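Local structure of ribokinase (Arabidopsis thaliana, 6ILS) at residues L37-K51 and L70-V82. The protein catalyses the magnesium-dependent transfer of phosphate from ATP to O-5 of D-ribose, giving D-ribose 5-phosphate for nucleotide and amino-acid synthesis or the pentose phosphate pathway. Residues are numbered along the deposited sequence; the frame is centred on the assembly and turned at random.
Sequences LAGGKGANQAACGAK and LIAEALGDDGCGV. With RIB (alpha-D-ribofuranose), chain F.
A38 meets A74 methyl to methyl (CB to CB, 3.5 Å), where strand segment 37-39 passes over helix segment 70-75 at 78° between their axes. I71 points CD1 at the A38 backbone, 4.0 Å from A38 CA. Further on, helix 41-51 and segment 70-75 run nearly parallel, at 18°; their axes come no closer than 10.9 Å, so L75 and, beyond the G76-G79 turn, C80 and V82 fill the space toward helix 41-51. The tight part is the row A43, A46, A47 and A50: L75 CD2 lies 3.8 Å from A47 CB, and V82 has CG1 anti to its backbone N (chi1 176°), which leaves CG2 on the side of that N, 3.6 Å from A50 CB. C80 packs here too, its O 3.3 Å from A50 CB and its SG touching both A47 CB and K51 CE, each at 3.6 Å. F58 of strand 56-63 backs L75, A46 and V82. The loose side is D77-G79, exposed to solvent and without contact to 37-51.

No hydrogen bond crosses between the segments; at the start of helix 41-51 the polar groups face ribose. There G40 N donates to ribose O3 almost straight (166°), and K41, bent at chi4 (-64°), lays its chain along the sugar to set NZ 2.9 Å from O5, the oxygen that is phosphorylated. A methionine in place of K41 would probably leave O5 without this N-H donor and the sugar less firmly fixed. The face toward 70-82 is apolar, while the G40 N-H at the N-cap and the K41 amine are turned to ribose, consistent with one PfkB-family helix serving both the hydrophobic interior and the sugar site.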
loop_
_atom_site.group_PDB
_atom_site.type_symbol
_atom_site.label_atom_id
_atom_site.label_comp_id
_atom_site.label_asym_id
_atom_site.label_seq_id
_atom_site.Cartn_x
_atom_site.Cartn_y
_atom_site.Cartn_z
ATOM N N LEU B 37 -1.127 5.700 -5.435
ATOM C CA LEU B 37 -1.244 7.127 -5.728
ATOM C C LEU B 37 -1.836 7.907 -4.552
ATOM O O LEU B 37 -2.549 7.347 -3.719
ATOM C CB LEU B 37 -2.103 7.343 -6.980
ATOM C CG LEU B 37 -1.578 6.833 -8.325
ATOM C CD1 LEU B 37 -2.666 6.911 -9.384
ATOM C CD2 LEU B 37 -0.354 7.628 -8.765
ATOM N N ALA B 38 -1.518 9.195 -4.505
ATOM C CA ALA B 38 -2.079 10.105 -3.522
ATOM C C ALA B 38 -3.551 10.350 -3.825
ATOM O O ALA B 38 -3.918 10.637 -4.960
ATOM C CB ALA B 38 -1.324 11.405 -3.521
ATOM N N GLY B 39 -4.396 10.245 -2.805
ATOM C CA GLY B 39 -5.820 10.420 -3.010
ATOM C C GLY B 39 -6.543 10.671 -1.701
ATOM O O GLY B 39 -5.970 11.203 -0.751
ATOM N N GLY B 40 -7.796 10.248 -1.651
ATOM C CA GLY B 40 -8.675 10.620 -0.564
ATOM C C GLY B 40 -9.517 11.806 -0.995
ATOM O O GLY B 40 -9.007 12.742 -1.624
ATOM N N LYS B 41 -10.798 11.813 -0.623
ATOM C CA LYS B 41 -11.686 12.885 -1.102
ATOM C C LYS B 41 -11.232 14.254 -0.632
ATOM O O LYS B 41 -11.267 15.199 -1.392
ATOM C CB LYS B 41 -13.145 12.616 -0.682
ATOM C CG LYS B 41 -13.720 11.456 -1.469
ATOM C CD LYS B 41 -15.097 11.009 -1.033
ATOM C CE LYS B 41 -15.498 9.764 -1.860
ATOM N NZ LYS B 41 -15.614 10.082 -3.323
ATOM N N GLY B 42 -10.759 14.363 0.603
ATOM C CA GLY B 42 -10.319 15.642 1.122
ATOM C C GLY B 42 -9.062 16.131 0.432
ATOM O O GLY B 42 -8.999 17.276 0.008
ATOM N N ALA B 43 -8.051 15.266 0.334
ATOM C CA ALA B 43 -6.804 15.667 -0.312
ATOM C C ALA B 43 -7.062 15.984 -1.789
ATOM O O ALA B 43 -6.481 16.923 -2.325
ATOM C CB ALA B 43 -5.715 14.566 -0.169
ATOM N N ASN B 44 -7.925 15.209 -2.433
ATOM C CA ASN B 44 -8.274 15.473 -3.841
ATOM C C ASN B 44 -8.863 16.854 -4.012
ATOM O O ASN B 44 -8.510 17.593 -4.929
ATOM C CB ASN B 44 -9.282 14.457 -4.380
ATOM C CG ASN B 44 -8.680 13.098 -4.614
ATOM O OD1 ASN B 44 -7.463 12.929 -4.607
ATOM N ND2 ASN B 44 -9.537 12.115 -4.876
ATOM N N GLN B 45 -9.818 17.194 -3.149
ATOM C CA GLN B 45 -10.478 18.487 -3.264
ATOM C C GLN B 45 -9.518 19.637 -2.995
ATOM O O GLN B 45 -9.560 20.657 -3.693
ATOM C CB GLN B 45 -11.704 18.504 -2.340
ATOM C CG GLN B 45 -12.732 17.516 -2.875
ATOM C CD GLN B 45 -14.009 17.447 -2.057
ATOM O OE1 GLN B 45 -14.262 18.293 -1.200
ATOM N NE2 GLN B 45 -14.817 16.434 -2.328
ATOM N N ALA B 46 -8.618 19.474 -2.016
ATOM C CA ALA B 46 -7.631 20.504 -1.739
ATOM C C ALA B 46 -6.654 20.643 -2.904
ATOM O O ALA B 46 -6.309 21.758 -3.306
ATOM C CB ALA B 46 -6.867 20.191 -0.444
ATOM N N ALA B 47 -6.194 19.508 -3.433
ATOM C CA ALA B 47 -5.301 19.562 -4.600
ATOM C C ALA B 47 -5.941 20.299 -5.772
ATOM O O ALA B 47 -5.295 21.114 -6.446
ATOM C CB ALA B 47 -4.885 18.169 -5.025
ATOM N N CYS B 48 -7.220 20.031 -5.999
ATOM C CA CYS B 48 -7.945 20.713 -7.070
ATOM C C CYS B 48 -7.972 22.219 -6.885
ATOM O O CYS B 48 -7.618 22.982 -7.788
ATOM C CB CYS B 48 -9.362 20.156 -7.159
ATOM S SG CYS B 48 -10.393 21.013 -8.353
ATOM N N GLY B 49 -8.395 22.646 -5.704
ATOM C CA GLY B 49 -8.439 24.053 -5.377
ATOM C C GLY B 49 -7.097 24.720 -5.605
ATOM O O GLY B 49 -7.028 25.762 -6.238
ATOM N N ALA B 50 -6.039 24.104 -5.092
ATOM C CA ALA B 50 -4.666 24.638 -5.221
ATOM C C ALA B 50 -4.254 24.761 -6.690
ATOM O O ALA B 50 -3.761 25.793 -7.068
ATOM C CB ALA B 50 -3.706 23.779 -4.468
ATOM N N LYS B 51 -4.564 23.759 -7.499
ATOM C CA LYS B 51 -4.219 23.766 -8.947
ATOM C C LYS B 51 -5.018 24.825 -9.704
ATOM O O LYS B 51 -4.527 25.302 -10.691
ATOM C CB LYS B 51 -4.437 22.397 -9.578
ATOM C CG LYS B 51 -3.473 21.332 -9.107
ATOM C CD LYS B 51 -3.011 20.464 -10.235
ATOM C CE LYS B 51 -2.384 19.161 -9.807
ATOM N NZ LYS B 51 -2.128 18.305 -10.979
ATOM N N LEU B 70 3.838 10.402 1.023
ATOM C CA LEU B 70 3.306 10.442 -0.333
ATOM C C LEU B 70 2.295 11.582 -0.471
ATOM O O LEU B 70 2.346 12.369 -1.407
ATOM C CB LEU B 70 2.656 9.101 -0.670
ATOM C CG LEU B 70 1.810 8.955 -1.935
ATOM C CD1 LEU B 70 2.673 9.094 -3.183
ATOM C CD2 LEU B 70 1.081 7.613 -1.893
ATOM N N ILE B 71 1.381 11.646 0.481
ATOM C CA ILE B 71 0.333 12.666 0.471
ATOM C C ILE B 71 0.916 14.072 0.568
ATOM O O ILE B 71 0.593 14.952 -0.222
ATOM C CB ILE B 71 -0.646 12.483 1.643
ATOM C CG1 ILE B 71 -1.234 11.067 1.681
ATOM C CG2 ILE B 71 -1.715 13.568 1.603
ATOM C CD1 ILE B 71 -2.017 10.692 0.465
ATOM N N ALA B 72 1.768 14.264 1.567
ATOM C CA ALA B 72 2.387 15.554 1.833
ATOM C C ALA B 72 3.136 16.052 0.605
ATOM O O ALA B 72 3.036 17.212 0.228
ATOM C CB ALA B 72 3.316 15.442 3.020
ATOM N N GLU B 73 3.882 15.153 -0.026
ATOM C CA GLU B 73 4.645 15.505 -1.219
ATOM C C GLU B 73 3.743 15.914 -2.383
ATOM O O GLU B 73 4.012 16.901 -3.079
ATOM C CB GLU B 73 5.541 14.329 -1.631
ATOM C CG GLU B 73 6.731 14.139 -0.691
ATOM C CD GLU B 73 7.499 12.840 -0.933
ATOM O OE1 GLU B 73 7.023 11.993 -1.729
ATOM O OE2 GLU B 73 8.575 12.665 -0.313
ATOM N N ALA B 74 2.678 15.155 -2.590
ATOM C CA ALA B 74 1.763 15.420 -3.697
ATOM C C ALA B 74 1.061 16.764 -3.532
ATOM O O ALA B 74 0.861 17.482 -4.510
ATOM C CB ALA B 74 0.725 14.283 -3.820
ATOM N N LEU B 75 0.721 17.116 -2.292
ATOM C CA LEU B 75 -0.087 18.308 -2.015
ATOM C C LEU B 75 0.715 19.584 -1.858
ATOM O O LEU B 75 0.234 20.660 -2.178
ATOM C CB LEU B 75 -0.904 18.109 -0.730
ATOM C CG LEU B 75 -2.008 17.058 -0.746
ATOM C CD1 LEU B 75 -2.808 17.151 0.566
ATOM C CD2 LEU B 75 -2.922 17.274 -1.932
ATOM N N GLY B 76 1.931 19.457 -1.337
ATOM C CA GLY B 76 2.693 20.608 -0.882
ATOM C C GLY B 76 3.400 21.469 -1.915
ATOM O O GLY B 76 2.954 21.596 -3.056
ATOM N N ASP B 77 4.514 22.070 -1.491
ATOM C CA ASP B 77 5.201 23.107 -2.265
ATOM C C ASP B 77 5.823 22.592 -3.560
ATOM O O ASP B 77 6.029 23.359 -4.504
ATOM C CB ASP B 77 6.280 23.772 -1.402
ATOM N N ASP B 78 6.119 21.298 -3.612
ATOM C CA ASP B 78 6.687 20.710 -4.818
ATOM C C ASP B 78 5.625 19.978 -5.628
ATOM O O ASP B 78 5.926 19.381 -6.656
ATOM C CB ASP B 78 7.833 19.756 -4.466
ATOM C CG ASP B 78 8.892 20.413 -3.594
ATOM O OD1 ASP B 78 9.298 21.557 -3.908
ATOM O OD2 ASP B 78 9.317 19.785 -2.598
ATOM N N GLY B 79 4.379 20.031 -5.164
ATOM C CA GLY B 79 3.282 19.412 -5.882
ATOM C C GLY B 79 2.217 20.434 -6.222
ATOM O O GLY B 79 2.450 21.363 -7.007
ATOM N N CYS B 80 1.042 20.285 -5.620
ATOM C CA CYS B 80 -0.087 21.144 -5.968
ATOM C C CYS B 80 -0.037 22.542 -5.357
ATOM O O CYS B 80 -0.692 23.452 -5.859
ATOM C CB CYS B 80 -1.400 20.475 -5.560
ATOM S SG CYS B 80 -1.656 18.888 -6.336
ATOM N N GLY B 81 0.702 22.726 -4.269
ATOM C CA GLY B 81 0.768 24.050 -3.668
ATOM C C GLY B 81 -0.287 24.282 -2.595
ATOM O O GLY B 81 -0.649 25.416 -2.283
ATOM N N VAL B 82 -0.793 23.193 -2.033
ATOM C CA VAL B 82 -1.733 23.285 -0.915
ATOM C C VAL B 82 -0.984 23.776 0.319
ATOM O O VAL B 82 0.127 23.324 0.580
ATOM C CB VAL B 82 -2.385 21.919 -0.618
ATOM C CG1 VAL B 82 -3.295 22.001 0.623
ATOM C CG2 VAL B 82 -3.136 21.382 -1.853
HETATM O O5 RIB F . -13.114 10.356 -4.767
HETATM C C5 RIB F . -11.898 9.664 -4.871
HETATM C C4 RIB F . -11.494 9.199 -3.626
HETATM O O4 RIB F . -12.555 8.379 -2.934
HETATM C C3 RIB F . -10.344 8.140 -3.913
HETATM O O3 RIB F . -9.040 8.891 -4.013
HETATM C C2 RIB F . -10.439 7.259 -3.022
HETATM O O2 RIB F . -9.313 7.274 -2.058
HETATM C C1 RIB F . -11.893 7.493 -2.237
HETATM O O1 RIB F . -11.673 7.954 -0.954
#